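Local coordinates for protein hydratase ChsH1 (Mycobacterium tuberculosis, PDB 4W78) that hydrates the steroid enoyl-CoA 3-oxo-4,17-pregnadiene-20-carboxyl-CoA in cholesterol side-chain degradation, working in a complex with its partner ChsH2, at residues A[99-104]-A[161-166]; A[126-131]-A[138-143]; A[143-148]-A[157-162]. One frame throughout, in Å; residues are numbered along the deposited sequence.

Interaction 1. Residues A[99-104]-A[161-166]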
loop_
_atom_site.group_PDB
_atom_site.type_symbol
_atom_site.label_atom_id
_atom_site.label_comp_id
_atom_site.label_asym_id
_atom_site.label_seq_id
_atom_site.Cartn_x
_atom_site.Cartn_y
_atom_site.Cartn_z
ATOM N N GLY A 99 -14.819 -22.457 8.159
ATOM C CA GLY A 99 -13.843 -21.624 8.833
ATOM C C GLY A 99 -12.444 -21.903 8.333
ATOM O O GLY A 99 -12.171 -22.991 7.823
ATOM N N VAL A 100 -11.559 -20.917 8.456
ATOM C CA VAL A 100 -10.161 -21.106 8.077
ATOM C C VAL A 100 -9.234 -20.251 8.942
ATOM O O VAL A 100 -9.579 -19.131 9.332
ATOM C CB VAL A 100 -9.920 -20.840 6.564
ATOM C CG1 VAL A 100 -10.127 -19.370 6.222
ATOM C CG2 VAL A 100 -8.521 -21.297 6.147
ATOM N N VAL A 101 -8.077 -20.806 9.278
ATOM C CA VAL A 101 -7.030 -20.058 9.967
ATOM C C VAL A 101 -5.690 -20.611 9.511
ATOM O O VAL A 101 -5.553 -21.814 9.298
ATOM C CB VAL A 101 -7.169 -20.135 11.520
ATOM C CG1 VAL A 101 -7.014 -21.561 12.028
ATOM C CG2 VAL A 101 -6.164 -19.215 12.207
ATOM N N ALA A 102 -4.708 -19.739 9.315
ATOM C CA ALA A 102 -3.359 -20.222 9.060
ATOM C C ALA A 102 -2.701 -20.546 10.398
ATOM O O ALA A 102 -2.834 -19.793 11.368
ATOM C CB ALA A 102 -2.554 -19.193 8.282
ATOM N N THR A 103 -2.011 -21.679 10.470
ATOM C CA THR A 103 -1.424 -22.117 11.733
ATOM C C THR A 103 0.107 -22.036 11.769
ATOM O O THR A 103 0.692 -21.719 12.811
ATOM C CB THR A 103 -1.857 -23.554 12.090
ATOM O OG1 THR A 103 -1.356 -24.455 11.098
ATOM C CG2 THR A 103 -3.380 -23.658 12.150
ATOM N N ASN A 104 0.744 -22.340 10.643
ATOM C CA ASN A 104 2.202 -22.357 10.555
ATOM C C ASN A 104 2.645 -21.927 9.174
ATOM O O ASN A 104 2.007 -22.266 8.180
ATOM C CB ASN A 104 2.767 -23.763 10.766
ATOM C CG ASN A 104 2.135 -24.488 11.909
ATOM O OD1 ASN A 104 1.029 -25.014 11.786
ATOM N ND2 ASN A 104 2.845 -24.559 13.027
ATOM N N ARG A 161 0.690 -24.028 6.311
ATOM C CA ARG A 161 -0.315 -24.924 6.869
ATOM C C ARG A 161 -1.531 -24.148 7.337
ATOM O O ARG A 161 -1.410 -23.150 8.053
ATOM C CB ARG A 161 0.271 -25.730 8.020
ATOM C CG ARG A 161 -0.633 -26.786 8.627
ATOM C CD ARG A 161 0.173 -27.466 9.748
ATOM N NE ARG A 161 -0.524 -28.527 10.465
ATOM C CZ ARG A 161 -0.729 -28.524 11.782
ATOM N NH1 ARG A 161 -0.306 -27.509 12.529
ATOM N NH2 ARG A 161 -1.361 -29.536 12.356
ATOM N N ILE A 162 -2.704 -24.608 6.918
ATOM C CA ILE A 162 -3.949 -24.005 7.362
ATOM C C ILE A 162 -4.853 -25.056 7.968
ATOM O O ILE A 162 -4.670 -26.263 7.758
ATOM C CB ILE A 162 -4.707 -23.308 6.207
ATOM C CG1 ILE A 162 -5.207 -24.339 5.190
ATOM C CG2 ILE A 162 -3.829 -22.264 5.544
ATOM C CD1 ILE A 162 -6.142 -23.764 4.108
ATOM N N LEU A 163 -5.832 -24.579 8.731
ATOM C CA LEU A 163 -6.861 -25.418 9.315
ATOM C C LEU A 163 -8.212 -24.971 8.775
ATOM O O LEU A 163 -8.578 -23.798 8.906
ATOM C CB LEU A 163 -6.840 -25.273 10.840
ATOM C CG LEU A 163 -8.008 -25.907 11.589
ATOM C CD1 LEU A 163 -8.011 -27.430 11.464
ATOM C CD2 LEU A 163 -7.966 -25.470 13.053
ATOM N N LYS A 164 -8.933 -25.883 8.135
ATOM C CA LYS A 164 -10.326 -25.636 7.769
ATOM C C LYS A 164 -11.198 -26.317 8.805
ATOM O O LYS A 164 -11.072 -27.520 9.040
ATOM C CB LYS A 164 -10.641 -26.209 6.386
ATOM C CG LYS A 164 -9.919 -25.513 5.250
ATOM C CD LYS A 164 -10.569 -24.183 4.934
ATOM C CE LYS A 164 -11.920 -24.389 4.274
ATOM N NZ LYS A 164 -12.762 -23.167 4.421
ATOM N N PHE A 165 -12.094 -25.560 9.431
ATOM C CA PHE A 165 -12.805 -26.080 10.586
ATOM C C PHE A 165 -14.288 -25.746 10.537
ATOM O O PHE A 165 -14.700 -24.827 9.827
ATOM C CB PHE A 165 -12.175 -25.542 11.888
ATOM C CG PHE A 165 -12.249 -24.040 12.033
ATOM C CD1 PHE A 165 -11.259 -23.224 11.518
ATOM C CD2 PHE A 165 -13.313 -23.448 12.705
ATOM C CE1 PHE A 165 -11.327 -21.848 11.653
ATOM C CE2 PHE A 165 -13.387 -22.075 12.838
ATOM C CZ PHE A 165 -12.400 -21.275 12.322
ATOM N N LYS A 166 -15.069 -26.504 11.299
ATOM C CA LYS A 166 -16.485 -26.232 11.499
ATOM C C LYS A 166 -16.635 -25.226 12.632
ATOM O O LYS A 166 -16.237 -25.502 13.763
ATOM C CB LYS A 166 -17.224 -27.518 11.870
ATOM C CG LYS A 166 -17.545 -28.435 10.701
ATOM C CD LYS A 166 -18.291 -29.666 11.180
ATOM C CE LYS A 166 -19.034 -30.344 10.043
ATOM N NZ LYS A 166 -18.117 -30.654 8.920
#

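Interaction 2. Residues A[126-131]-A[138-143]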
loop_
_atom_site.group_PDB
_atom_site.type_symbol
_atom_site.label_atom_id
_atom_site.label_comp_id
_atom_site.label_asym_id
_atom_site.label_seq_id
_atom_site.Cartn_x
_atom_site.Cartn_y
_atom_site.Cartn_z
ATOM N N GLY A 126 0.500 -30.661 -0.069
ATOM C CA GLY A 126 1.164 -31.647 0.766
ATOM C C GLY A 126 0.160 -32.404 1.614
ATOM O O GLY A 126 -0.922 -32.733 1.147
ATOM N N ASP A 127 0.500 -32.657 2.876
ATOM C CA ASP A 127 -0.369 -33.458 3.733
ATOM C C ASP A 127 -1.707 -32.826 3.956
ATOM O O ASP A 127 -1.785 -31.637 4.247
ATOM C CB ASP A 127 0.235 -33.614 5.114
ATOM C CG ASP A 127 1.392 -34.480 5.105
ATOM O OD1 ASP A 127 1.502 -35.214 4.105
ATOM O OD2 ASP A 127 2.179 -34.431 6.077
ATOM N N VAL A 128 -2.740 -33.649 3.873
ATOM C CA VAL A 128 -4.082 -33.269 4.281
ATOM C C VAL A 128 -4.514 -34.264 5.352
ATOM O O VAL A 128 -4.595 -35.461 5.102
ATOM C CB VAL A 128 -5.037 -33.280 3.088
ATOM C CG1 VAL A 128 -6.466 -32.980 3.539
ATOM C CG2 VAL A 128 -4.554 -32.280 2.045
ATOM N N VAL A 129 -4.747 -33.762 6.557
ATOM C CA VAL A 129 -4.891 -34.619 7.731
ATOM C C VAL A 129 -6.163 -34.275 8.477
ATOM O O VAL A 129 -6.442 -33.110 8.727
ATOM C CB VAL A 129 -3.693 -34.445 8.689
ATOM C CG1 VAL A 129 -3.904 -35.258 9.965
ATOM C CG2 VAL A 129 -2.401 -34.849 8.006
ATOM N N GLY A 130 -6.930 -35.298 8.846
ATOM C CA GLY A 130 -8.191 -35.083 9.528
ATOM C C GLY A 130 -9.160 -36.243 9.385
ATOM O O GLY A 130 -8.862 -37.240 8.722
ATOM N N PRO A 131 -10.342 -36.117 10.000
ATOM C CA PRO A 131 -10.731 -34.961 10.817
ATOM C C PRO A 131 -10.087 -34.975 12.208
ATOM O O PRO A 131 -9.920 -36.039 12.809
ATOM C CB PRO A 131 -12.250 -35.121 10.930
ATOM C CG PRO A 131 -12.476 -36.588 10.808
ATOM C CD PRO A 131 -11.435 -37.093 9.858
ATOM N N GLU A 138 -14.040 -29.163 15.018
ATOM C CA GLU A 138 -13.570 -30.246 14.166
ATOM C C GLU A 138 -13.017 -29.659 12.871
ATOM O O GLU A 138 -13.619 -28.759 12.279
ATOM C CB GLU A 138 -14.691 -31.243 13.864
ATOM C CG GLU A 138 -14.216 -32.500 13.138
ATOM C CD GLU A 138 -15.341 -33.474 12.820
ATOM O OE1 GLU A 138 -16.201 -33.145 11.970
ATOM O OE2 GLU A 138 -15.362 -34.575 13.414
ATOM N N GLY A 139 -11.864 -30.152 12.438
ATOM C CA GLY A 139 -11.253 -29.614 11.240
ATOM C C GLY A 139 -10.252 -30.516 10.549
ATOM O O GLY A 139 -9.924 -31.606 11.022
ATOM N N TRP A 140 -9.769 -30.043 9.408
ATOM C CA TRP A 140 -8.735 -30.733 8.647
ATOM C C TRP A 140 -7.569 -29.797 8.446
ATOM O O TRP A 140 -7.764 -28.619 8.158
ATOM C CB TRP A 140 -9.265 -31.118 7.271
ATOM C CG TRP A 140 -10.224 -32.256 7.281
ATOM C CD1 TRP A 140 -11.500 -32.252 7.768
ATOM C CD2 TRP A 140 -9.998 -33.562 6.749
ATOM N NE1 TRP A 140 -12.081 -33.481 7.578
ATOM C CE2 TRP A 140 -11.180 -34.304 6.953
ATOM C CE3 TRP A 140 -8.913 -34.176 6.114
ATOM C CZ2 TRP A 140 -11.304 -35.633 6.554
ATOM C CZ3 TRP A 140 -9.039 -35.499 5.717
ATOM C CH2 TRP A 140 -10.226 -36.212 5.942
ATOM N N PHE A 141 -6.351 -30.304 8.597
ATOM C CA PHE A 141 -5.176 -29.490 8.315
ATOM C C PHE A 141 -4.718 -29.727 6.890
ATOM O O PHE A 141 -4.690 -30.869 6.429
ATOM C CB PHE A 141 -4.034 -29.811 9.286
ATOM C CG PHE A 141 -4.310 -29.401 10.716
ATOM C CD1 PHE A 141 -4.015 -28.123 11.140
ATOM C CD2 PHE A 141 -4.850 -30.299 11.621
ATOM C CE1 PHE A 141 -4.251 -27.737 12.450
ATOM C CE2 PHE A 141 -5.095 -29.920 12.934
ATOM C CZ PHE A 141 -4.793 -28.636 13.342
ATOM N N ILE A 142 -4.361 -28.643 6.211
ATOM C CA ILE A 142 -3.930 -28.702 4.813
ATOM C C ILE A 142 -2.570 -28.027 4.688
ATOM O O ILE A 142 -2.415 -26.851 5.033
ATOM C CB ILE A 142 -4.923 -27.975 3.907
ATOM C CG1 ILE A 142 -6.268 -28.699 3.927
ATOM C CG2 ILE A 142 -4.390 -27.904 2.476
ATOM C CD1 ILE A 142 -7.426 -27.784 4.206
ATOM N N ASN A 143 -1.579 -28.785 4.223
ATOM C CA ASN A 143 -0.244 -28.268 3.949
ATOM C C ASN A 143 -0.010 -28.019 2.474
ATOM O O ASN A 143 -0.532 -28.755 1.614
ATOM C CB ASN A 143 0.810 -29.258 4.436
ATOM C CG ASN A 143 0.803 -29.411 5.942
ATOM O OD1 ASN A 143 1.522 -28.710 6.647
ATOM N ND2 ASN A 143 -0.028 -30.312 6.439
#

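Interaction 3. Residues A[143-148]-A[157-162]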
loop_
_atom_site.group_PDB
_atom_site.type_symbol
_atom_site.label_atom_id
_atom_site.label_comp_id
_atom_site.label_asym_id
_atom_site.label_seq_id
_atom_site.Cartn_x
_atom_site.Cartn_y
_atom_site.Cartn_z
ATOM N N ASN A 143 -1.579 -28.785 4.223
ATOM C CA ASN A 143 -0.244 -28.268 3.949
ATOM C C ASN A 143 -0.010 -28.019 2.474
ATOM O O ASN A 143 -0.532 -28.755 1.614
ATOM C CB ASN A 143 0.810 -29.258 4.436
ATOM C CG ASN A 143 0.803 -29.411 5.942
ATOM O OD1 ASN A 143 1.522 -28.710 6.647
ATOM N ND2 ASN A 143 -0.028 -30.312 6.439
ATOM N N GLN A 144 0.762 -26.987 2.178
ATOM C CA GLN A 144 1.204 -26.715 0.804
ATOM C C GLN A 144 2.700 -26.485 0.779
ATOM O O GLN A 144 3.252 -25.897 1.721
ATOM C CB GLN A 144 0.517 -25.474 0.257
ATOM C CG GLN A 144 -0.943 -25.634 -0.110
ATOM C CD GLN A 144 -1.492 -24.344 -0.683
ATOM O OE1 GLN A 144 -1.993 -23.488 0.049
ATOM N NE2 GLN A 144 -1.364 -24.180 -1.990
ATOM N N HIS A 145 3.368 -26.934 -0.284
ATOM C CA HIS A 145 4.764 -26.592 -0.518
ATOM C C HIS A 145 4.819 -25.612 -1.685
ATOM O O HIS A 145 4.414 -25.936 -2.810
ATOM C CB HIS A 145 5.614 -27.825 -0.827
ATOM C CG HIS A 145 7.090 -27.544 -0.904
ATOM N ND1 HIS A 145 7.953 -28.309 -1.650
ATOM C CD2 HIS A 145 7.856 -26.587 -0.333
ATOM C CE1 HIS A 145 9.184 -27.852 -1.539
ATOM N NE2 HIS A 145 9.155 -26.809 -0.738
ATOM N N ILE A 146 5.277 -24.408 -1.393
ATOM C CA ILE A 146 5.401 -23.339 -2.377
ATOM C C ILE A 146 6.864 -23.202 -2.724
ATOM O O ILE A 146 7.721 -23.230 -1.833
ATOM C CB ILE A 146 4.977 -22.012 -1.732
ATOM C CG1 ILE A 146 3.572 -22.098 -1.130
ATOM C CG2 ILE A 146 5.174 -20.824 -2.686
ATOM C CD1 ILE A 146 2.566 -22.730 -1.980
ATOM N N VAL A 147 7.164 -23.046 -4.008
ATOM C CA VAL A 147 8.537 -22.804 -4.440
ATOM C C VAL A 147 8.588 -21.555 -5.323
ATOM O O VAL A 147 7.748 -21.386 -6.214
ATOM C CB VAL A 147 9.127 -24.013 -5.190
ATOM C CG1 VAL A 147 10.543 -23.732 -5.648
ATOM C CG2 VAL A 147 9.090 -25.275 -4.304
ATOM N N TRP A 148 9.547 -20.677 -5.049
ATOM C CA TRP A 148 9.796 -19.522 -5.901
ATOM C C TRP A 148 11.065 -19.729 -6.698
ATOM O O TRP A 148 12.072 -20.237 -6.179
ATOM C CB TRP A 148 9.948 -18.233 -5.089
ATOM C CG TRP A 148 8.679 -17.735 -4.443
ATOM C CD1 TRP A 148 7.750 -16.903 -5.001
ATOM C CD2 TRP A 148 8.219 -18.026 -3.119
ATOM N NE1 TRP A 148 6.739 -16.644 -4.091
ATOM C CE2 TRP A 148 7.013 -17.322 -2.930
ATOM C CE3 TRP A 148 8.728 -18.794 -2.059
ATOM C CZ2 TRP A 148 6.292 -17.379 -1.736
ATOM C CZ3 TRP A 148 8.016 -18.837 -0.861
ATOM C CH2 TRP A 148 6.806 -18.142 -0.715
ATOM N N GLU A 157 11.500 -21.170 -0.676
ATOM C CA GLU A 157 10.401 -22.109 -0.580
ATOM C C GLU A 157 9.651 -21.905 0.717
ATOM O O GLU A 157 10.143 -21.242 1.635
ATOM C CB GLU A 157 10.844 -23.565 -0.775
ATOM C CG GLU A 157 11.788 -24.174 0.218
ATOM C CD GLU A 157 11.916 -25.679 -0.041
ATOM O OE1 GLU A 157 11.604 -26.477 0.858
ATOM O OE2 GLU A 157 12.289 -26.059 -1.169
ATOM N N MET A 158 8.434 -22.420 0.766
ATOM C CA MET A 158 7.595 -22.244 1.940
ATOM C C MET A 158 6.755 -23.476 2.176
ATOM O O MET A 158 6.233 -24.070 1.237
ATOM C CB MET A 158 6.692 -21.034 1.737
ATOM C CG MET A 158 5.638 -20.853 2.800
ATOM S SD MET A 158 4.829 -19.267 2.626
ATOM C CE MET A 158 3.838 -19.503 1.175
ATOM N N ASN A 159 6.647 -23.871 3.441
ATOM C CA ASN A 159 5.663 -24.842 3.867
ATOM C C ASN A 159 4.594 -24.041 4.600
ATOM O O ASN A 159 4.905 -23.330 5.571
ATOM C CB ASN A 159 6.309 -25.877 4.777
ATOM C CG ASN A 159 7.434 -26.643 4.093
ATOM O OD1 ASN A 159 7.293 -27.104 2.957
ATOM N ND2 ASN A 159 8.561 -26.782 4.787
ATOM N N TRP A 160 3.361 -24.103 4.097
ATOM C CA TRP A 160 2.239 -23.290 4.573
ATOM C C TRP A 160 1.182 -24.243 5.098
ATOM O O TRP A 160 0.810 -25.174 4.399
ATOM C CB TRP A 160 1.654 -22.533 3.374
ATOM C CG TRP A 160 0.644 -21.500 3.721
ATOM C CD1 TRP A 160 -0.718 -21.573 3.611
ATOM C CD2 TRP A 160 0.941 -20.219 4.225
ATOM N NE1 TRP A 160 -1.285 -20.391 4.042
ATOM C CE2 TRP A 160 -0.277 -19.540 4.418
ATOM C CE3 TRP A 160 2.132 -19.574 4.530
ATOM C CZ2 TRP A 160 -0.325 -18.242 4.909
ATOM C CZ3 TRP A 160 2.101 -18.348 4.981
ATOM C CH2 TRP A 160 0.882 -17.656 5.190
ATOM N N ARG A 161 0.690 -24.028 6.311
ATOM C CA ARG A 161 -0.315 -24.924 6.869
ATOM C C ARG A 161 -1.531 -24.148 7.337
ATOM O O ARG A 161 -1.410 -23.150 8.053
ATOM C CB ARG A 161 0.271 -25.730 8.020
ATOM C CG ARG A 161 -0.633 -26.786 8.627
ATOM C CD ARG A 161 0.173 -27.466 9.748
ATOM N NE ARG A 161 -0.524 -28.527 10.465
ATOM C CZ ARG A 161 -0.729 -28.524 11.782
ATOM N NH1 ARG A 161 -0.306 -27.509 12.529
ATOM N NH2 ARG A 161 -1.361 -29.536 12.356
ATOM N N ILE A 162 -2.704 -24.608 6.918
ATOM C CA ILE A 162 -3.949 -24.005 7.362
ATOM C C ILE A 162 -4.853 -25.056 7.968
ATOM O O ILE A 162 -4.670 -26.263 7.758
ATOM C CB ILE A 162 -4.707 -23.308 6.207
ATOM C CG1 ILE A 162 -5.207 -24.339 5.190
ATOM C CG2 ILE A 162 -3.829 -22.264 5.544
ATOM C CD1 ILE A 162 -6.142 -23.764 4.108
HETATM O O HOH W 1 -0.580 -31.463 9.366
HETATM O O HOH W 2 4.311 -28.205 3.569
#

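Interaction 1. Residues A[99-104]-A[161-166]
With CG swung between its own backbone N and carbonyl carbon (chi1 62°), Phe165 lays its ring flat against Gly99, while Arg161, fully extended from a CG anti to the backbone N (chi1 -175°), runs alongside Asn104. Both pairs sit on one antiparallel ladder of the hot-dog sheet, between strands 99-109 and 153-165, interrupted by a classic beta bulge. At the bulge Thr103 and Asn104 together face Arg161, whose carbonyl O takes a bond from Thr103 N (2.9 Å) and a weak one from Asn104 N. In the regular part, Val101 and Leu163 form a hydrogen-bonded pair, with Leu163 N to Val101 O at 2.8 Å, and Val101 CG1 rests on Leu163 CB. On the reverse face, Val100 CG2 touches Lys164 CD at 3.7 Å; the bent lysine carries its amine to a salt bridge with Asp93. Gly99 CA stands 3.8 Å from the centroid of the Phe165 ring, a CH-pi contact over the face. At the bulge itself, Asn104 also pairs with a strand of the ChsH2 chain, continuing the sheet across the interface. Its side chain is held by Arg161 NH1, which reaches Asn104 OD1 at 2.9 Å, the oxygen only 2° from the guanidinium plane.

Interaction 2. Residues A[126-131]-A[138-143]
The indole of Trp140 lies flat against the Gly130-Pro131 backbone, one face turned to the peptide, in the beta hairpin of strands 119-134 and 139-150 that forms part of the hot-dog sheet. Gly130 CA sits over the six-membered ring, 3.7 Å from its centroid, and Pro131 CA over the five-membered ring; both are CH-pi contacts. The peptide before Pro131 is cis, and the proline lies beside the indole, pointing the same way, with CD 3.6 Å from Trp140 CZ2. Gly130 has no side chain to hold the ring off, so its CA comes close over the indole. Val128 instead crosses Trp140 at about a right angle: its CG1, anti to the backbone N (chi1 176°), meets Trp140 CE3 at 3.7 Å. The same methyl reaches Ile142 CG1, so Val128, Trp140 and Ile142 form a continuous apolar surface, packed against Phe92 of helix 85-94; helix 3-13 also covers it through Val9 and Ile5. On the other face are Val129 and Phe141, whose main chains form a hydrogen-bonded pair, with Phe141 N to Val129 O at 2.8 Å. The Phe141 ring makes a cation-pi contact with Arg161. Toward the far end of the ladder, Asn143 turns its amide back to the opposite strand. Asp127 O accepts two bonds from this one residue: Asn143 N at 2.9 Å, nearly in line with the carbonyl bond, and Asn143 ND2 at 3.1 Å, from 38° above the carbonyl plane.

Interaction 3. Residues A[143-148]-A[157-162]
The Trp148 indole has Ile146 CG2 of its own strand over one face, 3.6 Å above the plane, and meets strand 157-162 along its rim. Glu157 N lies at that edge in the ring plane, and Met158 CB approaches obliquely, 3.7 Å from Trp148 CZ3. Met158 SD also stands at the edge of the six-membered ring, a Met-aromatic contact, while the bend at the end of the methionine chain (chi3 72°) brings CE against Ile146 CG1 at a tight 3.5 Å. On the opposite side of the sheet, the His145 imidazole is covered on one face by Val147 CG2 and has Met158 O at its edge, in plane. The Glu157 carboxylate is turned 67° from the imidazole, with OE1 2.9 Å from His145 NE2. These residues belong to the antiparallel hairpin of strands 139-150 and 153-165, whose hydrogen-bonded pairs are Gln144 with Trp160 and Ile146 with Met158; Ile146 N to Met158 O is 2.8 Å. Farther along, the Asn143 amide lies alongside Arg161, the planes only 19° apart, and a water accepts from both Asn143 ND2, which also bonds Asp127 O, and Arg161 NE, whose neighbour NH1 bonds Asn104 OD1. The buried indole N-H of Trp148 is satisfied by Thr71 OG1, and Trp160 packs on Ile52 of the ChsH2 chain. The two faces thus differ in chemistry: Ile146, Trp148 and Met158 form an interlocked apolar layer, whereas His145, Glu157 and Asn159 gather polar groups on the other.

Overall arrangement
After the N-terminal helices, strand 99-109 is the first of the long strands, and interaction 1 pairs it, at the edge of the sheet within this chain, with the later strand 153-165, closing a long loop of 56 residues between the two segments. Within that span lies interaction 2, the hairpin of strands 119-134 and 139-150. Interaction 3 follows in series as the next hairpin, sharing Asn143 with interaction 2 and Arg161 and Ile162 with interaction 1. These four strands run in the order 119-134, 139-150, 153-165, 99-109. The backbone bond from Ile142 N to Ile162 O joins the ladders, and strand 99-109 carries the sheet on toward ChsH2.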